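DUF1076 domain-containing protein (Salmonella typhi, PDB 6IAI) is a type III secretion effector that acts as an E3/E4 ubiquitin ligase and binds K48- and K63-linked diubiquitin, represented here by its N-terminal part. Local coordinates at residues Leu67-Asn72 against Ser85-Asp90. Residues are numbered along the deposited sequence; the frame is centred on the assembly and turned at random.
Sequences LYEVSN and SFSTTD
The carboxylate of Glu69 is the flat group that meets segment 85-90, and two serines address its two oxygens. Ser87 OG donates to Glu69 OE2 at 2.8 Å, coming from above the carboxylate plane, 38° out of it. The other oxygen, OE1, takes a weak bond from Ser85 OG at 3.3 Å, whose single proton has another acceptor within reach, and has Lys58 as a distant ionic partner. Beyond CG the Glu69 chain runs extended (chi2 170°), which carries the carboxylate alongside the neighbouring backbone as far as Ser87. Tyr68 and Phe86 send their rings to the other side of the sheet, where both meet Trp101: Phe86 stacks on it, Tyr68 meets it edge-to-face.

The backbones of Glu69 and Ser85 form an antiparallel hydrogen-bonded pair, with both side chains on the same face. Glu69 N reaches Ser85 O at 2.8 Å, and Ser85 N returns to Glu69 O at 3.0 Å. The ladder then opens: a water bridges Leu67 O, 3.0 Å away, and Ser87 N, while Leu67 O also accepts from Trp101. Phe86 CB packs against the same carbonyl oxygen at 3.6 Å.

Strand 66-71 lies between strand 59-63 and the short edge strand 83-85, whose exit leads through Asp90, the N-cap residue, into helix 91-113; that helix covers the face bearing Tyr68, with Phe86 just beyond the strand, and helix 41-53 covers the same face at Val70.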
ATOM      1  N   LEU A  67      -4.228  -2.189   4.891  1.00 35.88           N
ATOM      2  CA  LEU A  67      -3.007  -1.395   5.004  1.00 34.91           C
ATOM      3  C   LEU A  67      -1.800  -2.230   4.660  1.00 39.19           C
ATOM      4  O   LEU A  67      -1.653  -3.348   5.166  1.00 37.61           O
ATOM      5  CB  LEU A  67      -2.792  -0.823   6.422  1.00 34.45           C
ATOM      6  CG  LEU A  67      -3.881   0.005   7.047  1.00 39.09           C
ATOM      7  CD1 LEU A  67      -3.377   0.632   8.349  1.00 37.83           C
ATOM      8  CD2 LEU A  67      -4.403   1.056   6.078  1.00 42.47           C
ATOM      9  N   TYR A  68      -0.893  -1.634   3.868  1.00 36.08           N
ATOM     10  CA  TYR A  68       0.366  -2.208   3.398  1.00 34.79           C
ATOM     11  C   TYR A  68       1.502  -1.284   3.774  1.00 37.71           C
ATOM     12  O   TYR A  68       1.333  -0.078   3.783  1.00 38.66           O
ATOM     13  CB  TYR A  68       0.311  -2.408   1.875  1.00 35.92           C
ATOM     14  CG  TYR A  68      -0.866  -3.276   1.471  1.00 38.23           C
ATOM     15  CD1 TYR A  68      -2.139  -2.728   1.301  1.00 40.22           C
ATOM     16  CD2 TYR A  68      -0.730  -4.660   1.351  1.00 38.34           C
ATOM     17  CE1 TYR A  68      -3.239  -3.531   1.001  1.00 40.62           C
ATOM     18  CE2 TYR A  68      -1.818  -5.469   1.032  1.00 39.00           C
ATOM     19  CZ  TYR A  68      -3.070  -4.899   0.851  1.00 46.69           C
ATOM     20  OH  TYR A  68      -4.145  -5.690   0.562  1.00 44.30           O
ATOM     21  N   GLU A  69       2.645  -1.854   4.148  1.00 33.49           N
ATOM     22  CA  GLU A  69       3.855  -1.115   4.492  1.00 32.04           C
ATOM     23  C   GLU A  69       4.794  -1.214   3.333  1.00 36.96           C
ATOM     24  O   GLU A  69       4.999  -2.311   2.824  1.00 38.50           O
ATOM     25  CB  GLU A  69       4.488  -1.676   5.753  1.00 33.29           C
ATOM     26  CG  GLU A  69       3.558  -1.602   6.955  1.00 39.12           C
ATOM     27  CD  GLU A  69       3.992  -2.347   8.204  1.00 73.02           C
ATOM     28  OE1 GLU A  69       4.647  -3.412   8.089  1.00 63.25           O
ATOM     29  OE2 GLU A  69       3.573  -1.909   9.300  1.00 78.40           O
ATOM     30  N   VAL A  70       5.270  -0.070   2.821  1.00 33.59           N
ATOM     31  CA  VAL A  70       6.175  -0.081   1.684  1.00 32.73           C
ATOM     32  C   VAL A  70       7.422   0.761   1.980  1.00 37.53           C
ATOM     33  O   VAL A  70       7.354   1.814   2.612  1.00 36.90           O
ATOM     34  CB  VAL A  70       5.547   0.208   0.280  1.00 36.05           C
ATOM     35  CG1 VAL A  70       4.023   0.276   0.250  1.00 35.99           C
ATOM     36  CG2 VAL A  70       6.232   1.288  -0.522  1.00 35.35           C
ATOM     37  N   SER A  71       8.575   0.244   1.557  1.00 34.85           N
ATOM     38  CA  SER A  71       9.862   0.912   1.678  1.00 34.66           C
ATOM     39  C   SER A  71      10.680   0.675   0.453  1.00 36.92           C
ATOM     40  O   SER A  71      10.473  -0.312  -0.230  1.00 38.64           O
ATOM     41  CB  SER A  71      10.625   0.469   2.934  1.00 38.34           C
ATOM     42  OG  SER A  71      10.475  -0.906   3.246  1.00 49.93           O
ATOM     43  N   ASN A  72      11.570   1.598   0.137  1.00 32.46           N
ATOM     44  CA  ASN A  72      12.545   1.389  -0.930  1.00 32.10           C
ATOM     45  C   ASN A  72      13.814   0.809  -0.220  1.00 36.91           C
ATOM     46  O   ASN A  72      13.707   0.435   0.958  1.00 36.75           O
ATOM     47  CB  ASN A  72      12.794   2.678  -1.738  1.00 26.90           C
ATOM     48  CG  ASN A  72      13.699   3.689  -1.088  1.00 40.34           C
ATOM     49  OD1 ASN A  72      13.695   3.900   0.132  1.00 33.97           O
ATOM     50  ND2 ASN A  72      14.491   4.344  -1.904  1.00 25.38           N
ATOM     51  N   SER A  85       5.182  -5.260   2.918  1.00 39.16           N
ATOM     52  CA  SER A  85       4.824  -6.077   4.077  1.00 40.14           C
ATOM     53  C   SER A  85       3.510  -5.547   4.656  1.00 45.05           C
ATOM     54  O   SER A  85       2.917  -4.632   4.095  1.00 43.58           O
ATOM     55  CB  SER A  85       5.942  -6.077   5.131  1.00 44.54           C
ATOM     56  OG  SER A  85       6.338  -4.782   5.554  1.00 57.69           O
ATOM     57  N   PHE A  86       3.039  -6.141   5.739  1.00 44.57           N
ATOM     58  CA  PHE A  86       1.841  -5.701   6.436  1.00 46.12           C
ATOM     59  C   PHE A  86       1.944  -6.148   7.868  1.00 54.07           C
ATOM     60  O   PHE A  86       2.603  -7.148   8.147  1.00 52.44           O
ATOM     61  CB  PHE A  86       0.526  -6.194   5.770  1.00 47.65           C
ATOM     62  CG  PHE A  86       0.283  -7.685   5.758  1.00 49.26           C
ATOM     63  CD1 PHE A  86      -0.378  -8.312   6.814  1.00 52.70           C
ATOM     64  CD2 PHE A  86       0.681  -8.461   4.676  1.00 50.91           C
ATOM     65  CE1 PHE A  86      -0.613  -9.695   6.795  1.00 53.11           C
ATOM     66  CE2 PHE A  86       0.454  -9.842   4.662  1.00 53.19           C
ATOM     67  CZ  PHE A  86      -0.191 -10.449   5.724  1.00 51.17           C
ATOM     68  N   SER A  87       1.307  -5.411   8.779  1.00 55.90           N
ATOM     69  CA  SER A  87       1.317  -5.762  10.197  1.00 57.59           C
ATOM     70  C   SER A  87       0.026  -5.312  10.829  1.00 63.25           C
ATOM     71  O   SER A  87      -0.544  -4.302  10.402  1.00 63.57           O
ATOM     72  CB  SER A  87       2.516  -5.125  10.909  1.00 62.62           C
ATOM     73  OG  SER A  87       2.377  -3.718  11.058  1.00 74.89           O
ATOM     74  N   THR A  88      -0.440  -6.070  11.836  1.00 61.80           N
ATOM     75  CA  THR A  88      -1.647  -5.764  12.612  1.00 62.73           C
ATOM     76  C   THR A  88      -1.596  -6.371  14.022  1.00 69.57           C
ATOM     77  O   THR A  88      -0.890  -7.350  14.262  1.00 67.77           O
ATOM     78  CB  THR A  88      -2.951  -6.137  11.841  1.00 64.77           C
ATOM     79  OG1 THR A  88      -4.063  -5.496  12.471  1.00 60.67           O
ATOM     80  CG2 THR A  88      -3.181  -7.639  11.740  1.00 59.78           C
ATOM     81  N   THR A  89      -2.367  -5.785  14.945  1.00 70.67           N
ATOM     82  CA  THR A  89      -2.500  -6.294  16.313  1.00 71.88           C
ATOM     83  C   THR A  89      -3.774  -7.143  16.421  1.00 78.58           C
ATOM     84  O   THR A  89      -3.713  -8.212  17.035  1.00 78.72           O
ATOM     85  CB  THR A  89      -2.479  -5.171  17.369  1.00 76.25           C
ATOM     86  OG1 THR A  89      -3.454  -4.173  17.040  1.00 77.44           O
ATOM     87  CG2 THR A  89      -1.102  -4.551  17.543  1.00 72.87           C
ATOM     88  N   ASP A  90      -4.913  -6.692  15.810  1.00 76.39           N
ATOM     89  CA  ASP A  90      -6.182  -7.421  15.921  1.00 77.33           C
ATOM     90  C   ASP A  90      -6.172  -8.745  15.148  1.00 81.06           C
ATOM     91  O   ASP A  90      -6.038  -8.799  13.914  1.00 79.84           O
ATOM     92  CB  ASP A  90      -7.430  -6.567  15.615  1.00 79.90           C
ATOM     93  CG  ASP A  90      -7.699  -6.208  14.176  1.00 93.56           C
ATOM     94  OD1 ASP A  90      -6.721  -6.012  13.419  1.00 95.05           O
ATOM     95  OD2 ASP A  90      -8.890  -6.063  13.820  1.00 99.23           O
TER
HETATM   96  O   HOH W   1       0.146  -3.076   7.597  1.00 41.97           O
HETATM   97  O   HOH W   2       7.947  -2.637   3.780  1.00 39.76           O